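PDB 3BGK: ADP-dependent (S)-NAD(P)H-hydrate dehydratase from Streptococcus mutans, which probably dehydrates the S-form of hydrated NAD(P)H, a damaged cofactor, back to NAD(P)H while converting ADP to AMP. Local coordinates for residues L62-N67 and D117-Q122; A73-A78 and K95-A100. All blocks are in the same frame, centred on the assembly; numbering follows the deposited sequence.

Both contacts belong to the alpha/beta three-layer sandwich of the NnrD/CARKD family, and their centres lie about 12 Å apart. Strand 60-64 joins them: Leu-62 and Ile-64 face helix 116-125 in contact 1, and Leu-63 faces helix 71-83, the next helix in the chain, which carries contact 2. They touch directly, Leu-63 CD2 lying 3.5 Å from Ala-78 N and Gly-66 N 3.5 Å from Ile-74 CB. Contact 2 is nearer the predicted NADPHX site: it contains Ala-73, and the side chain of Ile-74 is about 6 Å from Gly-134, that of Ile-64 in contact 1 about 9 Å from the same residue.

Contact 1: L62-N67 and D117-Q122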
loop_
_atom_site.group_PDB
_atom_site.type_symbol
_atom_site.label_atom_id
_atom_site.label_comp_id
_atom_site.label_asym_id
_atom_site.label_seq_id
_atom_site.Cartn_x
_atom_site.Cartn_y
_atom_site.Cartn_z
ATOM N N LEU A 62 17.966 8.683 12.749
ATOM C CA LEU A 62 18.404 8.021 11.535
ATOM C C LEU A 62 18.398 6.503 11.759
ATOM O O LEU A 62 18.983 5.993 12.724
ATOM C CB LEU A 62 19.786 8.535 11.087
ATOM C CG LEU A 62 20.463 7.844 9.888
ATOM C CD1 LEU A 62 19.779 8.159 8.565
ATOM C CD2 LEU A 62 21.938 8.182 9.808
ATOM N N LEU A 63 17.712 5.786 10.874
ATOM C CA LEU A 63 17.675 4.333 10.924
ATOM C C LEU A 63 18.559 3.832 9.810
ATOM O O LEU A 63 18.554 4.397 8.721
ATOM C CB LEU A 63 16.247 3.812 10.750
ATOM C CG LEU A 63 15.303 3.915 11.950
ATOM C CD1 LEU A 63 14.756 5.314 12.124
ATOM C CD2 LEU A 63 14.171 2.929 11.814
ATOM N N ILE A 64 19.340 2.797 10.090
ATOM C CA ILE A 64 20.261 2.233 9.119
ATOM C C ILE A 64 20.092 0.723 9.140
ATOM O O ILE A 64 20.362 0.082 10.150
ATOM C CB ILE A 64 21.727 2.610 9.438
ATOM C CG1 ILE A 64 21.879 4.128 9.561
ATOM C CG2 ILE A 64 22.678 2.051 8.383
ATOM C CD1 ILE A 64 23.171 4.561 10.191
ATOM N N GLY A 65 19.632 0.172 8.026
ATOM C CA GLY A 65 19.343 -1.250 7.925
ATOM C C GLY A 65 18.508 -1.548 6.695
ATOM O O GLY A 65 18.500 -0.776 5.743
ATOM N N GLY A 66 17.802 -2.675 6.711
ATOM C CA GLY A 66 16.967 -3.054 5.577
ATOM C C GLY A 66 17.819 -3.356 4.369
ATOM O O GLY A 66 17.395 -3.163 3.225
ATOM N N ASN A 67 19.040 -3.810 4.640
ATOM C CA ASN A 67 19.932 -4.301 3.613
ATOM C C ASN A 67 19.316 -5.563 3.035
ATOM O O ASN A 67 18.733 -6.368 3.773
ATOM C CB ASN A 67 21.302 -4.604 4.215
ATOM C CG ASN A 67 22.372 -4.865 3.165
ATOM O OD1 ASN A 67 22.150 -4.697 1.960
ATOM N ND2 ASN A 67 23.551 -5.273 3.626
ATOM N N ASP A 117 28.726 9.867 1.345
ATOM C CA ASP A 117 28.745 11.275 1.752
ATOM C C ASP A 117 27.403 11.738 2.310
ATOM O O ASP A 117 27.363 12.550 3.238
ATOM C CB ASP A 117 29.211 12.178 0.601
ATOM C CG ASP A 117 30.740 12.166 0.414
ATOM O OD1 ASP A 117 31.456 11.551 1.241
ATOM O OD2 ASP A 117 31.227 12.775 -0.567
ATOM N N ARG A 118 26.311 11.207 1.755
ATOM C CA ARG A 118 24.975 11.510 2.266
ATOM C C ARG A 118 24.724 10.819 3.613
ATOM O O ARG A 118 24.179 11.432 4.535
ATOM C CB ARG A 118 23.881 11.177 1.245
ATOM C CG ARG A 118 22.498 11.639 1.682
ATOM C CD ARG A 118 21.420 11.331 0.670
ATOM N NE ARG A 118 21.340 12.350 -0.377
ATOM C CZ ARG A 118 21.507 12.109 -1.675
ATOM N NH1 ARG A 118 21.752 10.876 -2.107
ATOM N NH2 ARG A 118 21.410 13.100 -2.548
ATOM N N LEU A 119 25.132 9.553 3.720
ATOM C CA LEU A 119 25.069 8.821 4.987
ATOM C C LEU A 119 25.787 9.572 6.101
ATOM O O LEU A 119 25.274 9.660 7.215
ATOM C CB LEU A 119 25.644 7.404 4.841
ATOM C CG LEU A 119 25.814 6.552 6.110
ATOM C CD1 LEU A 119 24.483 6.251 6.807
ATOM C CD2 LEU A 119 26.550 5.264 5.795
ATOM N N SER A 120 26.968 10.108 5.785
ATOM C CA SER A 120 27.756 10.911 6.721
ATOM C C SER A 120 27.016 12.171 7.165
ATOM O O SER A 120 26.871 12.414 8.366
ATOM C CB SER A 120 29.112 11.282 6.113
ATOM O OG SER A 120 30.097 10.323 6.450
ATOM N N GLU A 121 26.555 12.961 6.193
ATOM C CA GLU A 121 25.775 14.172 6.449
ATOM C C GLU A 121 24.586 13.871 7.354
ATOM O O GLU A 121 24.315 14.615 8.298
ATOM C CB GLU A 121 25.280 14.793 5.133
ATOM C CG GLU A 121 26.358 15.489 4.304
ATOM N N GLN A 122 23.894 12.769 7.074
ATOM C CA GLN A 122 22.700 12.395 7.826
ATOM C C GLN A 122 22.987 11.961 9.263
ATOM O O GLN A 122 22.153 12.172 10.148
ATOM C CB GLN A 122 21.887 11.323 7.082
ATOM C CG GLN A 122 21.163 11.838 5.832
ATOM C CD GLN A 122 20.140 12.936 6.125
ATOM O OE1 GLN A 122 19.409 12.878 7.118
ATOM N NE2 GLN A 122 20.077 13.933 5.250
#
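Leu-62, on strand 60-64 between its parallel neighbours 88-93 and 128-131, meets the helical turn that carries Gln-122 with both of its methyl groups. CD1 lies 4.1 Å from Gln-122 CB, and CD2 comes to 4.0 Å from the backbone carbon C of the same residue, so the leucine rests against the root of the glutamine and not on its amide. With CG anti to the backbone N (chi1 174°), the fork of Leu-62 reaches the helix, the two side chains crossing at about a right angle.

Two residues on, Ile-64 points to the same face of the strand and meets the helix one turn earlier, at Leu-119, because strand and helix run in largely opposing directions (138°). Its CD1 methyl meets Leu-119 CD1 at 4.0 Å, again with side chains crossed nearly square. Leu-62, Ile-64 and Leu-119 suit this layer because their branched side chains fill it without polar atoms to satisfy; Gln-122, partly exposed, offers the leucine its CB and backbone while its side chain also touches Met-109 and Phe-111. Val-148 of helix 139-151 extends the apolar cluster against Ile-64, and Phe-111 against Leu-119.

One helix layer of the alpha/beta three-layer sandwich is thus packed on a face of the parallel part of the sheet; between the two segments the contact is made by packing, without a hydrogen bond or salt bridge.

Contact 2: A73-A78 and K95-A100; sequences AIIMAA and KDNITA
Ile-75 and Ala-100 make the apolar part of the contact between helix 71-83 and the start of helix 98-104. The CD1 methyl of Ile-75 rests 3.8 Å from Ala-100 CB and equally close to the backbone carbon C of Ala-100. CG1 stands anti to the carbonyl carbon (chi1 -64°), and the nearly straight chain beyond it carries CD1 across to the other segment. Alanine is small enough for the long isoleucine to come down onto the helix backbone as well as onto CB.

The second kind of interaction sets aliphatic carbons against an amide. Asn-97 spans the pair of isoleucines: its OD1 lies 3.7 Å from Ile-75 CD1, and its ND2 lies 3.4 Å from Ile-74 CG2. Both encounters are van der Waals packing. The amide nitrogen finds its polar partner in Thr-93 OG1, to which it is hydrogen-bonded, with a weak further bond to Gly-71 O. Asparagine thus fits a buried place where one flat group must face methyls and also bond to the end of strand 88-93.

On the sheet side, Ile-74 packs on Val-91 and Thr-93 of that strand, while Ile-75 continues along helix 98-104 onto Leu-101. Helix 71-83 belongs to the beta-alpha-beta crossover between the adjacent parallel strands 60-64 and 88-93, and the contact sets it against helix 98-104, beside Pro-106 of a neighbouring subunit, which packs on Ile-75.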
loop_
_atom_site.group_PDB
_atom_site.type_symbol
_atom_site.label_atom_id
_atom_site.label_comp_id
_atom_site.label_asym_id
_atom_site.label_seq_id
_atom_site.Cartn_x
_atom_site.Cartn_y
_atom_site.Cartn_z
ATOM N N ALA A 73 12.344 -5.393 7.735
ATOM C CA ALA A 73 12.818 -5.087 9.086
ATOM C C ALA A 73 12.982 -3.588 9.337
ATOM O O ALA A 73 12.573 -3.082 10.385
ATOM C CB ALA A 73 14.127 -5.822 9.367
ATOM N N ILE A 74 13.578 -2.878 8.379
ATOM C CA ILE A 74 13.790 -1.442 8.533
ATOM C C ILE A 74 12.481 -0.676 8.327
ATOM O O ILE A 74 12.300 0.395 8.902
ATOM C CB ILE A 74 14.922 -0.903 7.631
ATOM C CG1 ILE A 74 15.595 0.323 8.266
ATOM C CG2 ILE A 74 14.411 -0.571 6.222
ATOM C CD1 ILE A 74 16.341 0.063 9.576
ATOM N N ILE A 75 11.577 -1.238 7.522
ATOM C CA ILE A 75 10.246 -0.679 7.323
ATOM C C ILE A 75 9.433 -0.784 8.610
ATOM O O ILE A 75 8.647 0.113 8.927
ATOM C CB ILE A 75 9.476 -1.376 6.167
ATOM C CG1 ILE A 75 10.186 -1.152 4.826
ATOM C CG2 ILE A 75 8.039 -0.872 6.095
ATOM C CD1 ILE A 75 9.620 -1.974 3.657
HETATM N N MSE A 76 9.627 -1.867 9.356
HETATM C CA MSE A 76 8.861 -2.085 10.584
HETATM C C MSE A 76 9.403 -1.280 11.750
HETATM O O MSE A 76 8.640 -0.809 12.592
HETATM C CB MSE A 76 8.774 -3.568 10.920
HETATM C CG MSE A 76 7.778 -4.298 10.046
HETATM SE SE MSE A 76 7.682 -6.201 10.405
HETATM C CE MSE A 76 9.486 -6.769 9.906
ATOM N N ALA A 77 10.720 -1.104 11.787
ATOM C CA ALA A 77 11.331 -0.205 12.756
ATOM C C ALA A 77 10.961 1.249 12.436
ATOM O O ALA A 77 10.623 2.019 13.335
ATOM C CB ALA A 77 12.831 -0.395 12.785
ATOM N N ALA A 78 11.002 1.610 11.154
ATOM C CA ALA A 78 10.601 2.949 10.723
ATOM C C ALA A 78 9.160 3.261 11.122
ATOM O O ALA A 78 8.895 4.294 11.737
ATOM C CB ALA A 78 10.790 3.112 9.230
ATOM N N LYS A 95 18.776 0.689 -1.752
ATOM C CA LYS A 95 18.199 1.286 -2.957
ATOM C C LYS A 95 16.849 0.670 -3.376
ATOM O O LYS A 95 15.865 1.394 -3.545
ATOM C CB LYS A 95 19.250 1.177 -4.077
ATOM C CG LYS A 95 18.796 1.433 -5.508
ATOM C CD LYS A 95 19.827 0.851 -6.488
ATOM N N ASP A 96 16.806 -0.656 -3.523
ATOM C CA ASP A 96 15.601 -1.377 -3.996
ATOM C C ASP A 96 14.506 -1.580 -2.930
ATOM O O ASP A 96 13.518 -2.269 -3.170
ATOM C CB ASP A 96 15.989 -2.742 -4.595
ATOM C CG ASP A 96 17.057 -2.637 -5.691
ATOM O OD1 ASP A 96 17.650 -3.683 -6.038
ATOM O OD2 ASP A 96 17.308 -1.522 -6.205
ATOM N N ASN A 97 14.687 -0.971 -1.760
ATOM C CA ASN A 97 13.775 -1.139 -0.633
ATOM C C ASN A 97 13.083 0.176 -0.252
ATOM O O ASN A 97 12.175 0.197 0.588
ATOM C CB ASN A 97 14.545 -1.718 0.559
ATOM C CG ASN A 97 13.671 -1.947 1.769
ATOM O OD1 ASN A 97 12.633 -2.606 1.692
ATOM N ND2 ASN A 97 14.094 -1.409 2.904
ATOM N N ILE A 98 13.516 1.263 -0.885
ATOM C CA ILE A 98 12.972 2.600 -0.621
ATOM C C ILE A 98 11.503 2.731 -1.050
ATOM O O ILE A 98 10.705 3.354 -0.336
ATOM C CB ILE A 98 13.853 3.707 -1.267
ATOM C CG1 ILE A 98 15.190 3.812 -0.524
ATOM C CG2 ILE A 98 13.133 5.066 -1.268
ATOM C CD1 ILE A 98 16.340 4.314 -1.370
ATOM N N THR A 99 11.151 2.140 -2.193
ATOM C CA THR A 99 9.778 2.195 -2.704
ATOM C C THR A 99 8.788 1.546 -1.733
ATOM O O THR A 99 7.720 2.108 -1.444
ATOM C CB THR A 99 9.649 1.528 -4.097
ATOM O OG1 THR A 99 10.518 2.184 -5.022
ATOM C CG2 THR A 99 8.220 1.625 -4.625
ATOM N N ALA A 100 9.147 0.358 -1.252
ATOM C CA ALA A 100 8.327 -0.387 -0.303
ATOM C C ALA A 100 8.184 0.366 1.018
ATOM O O ALA A 100 7.096 0.410 1.595
ATOM C CB ALA A 100 8.899 -1.783 -0.079
#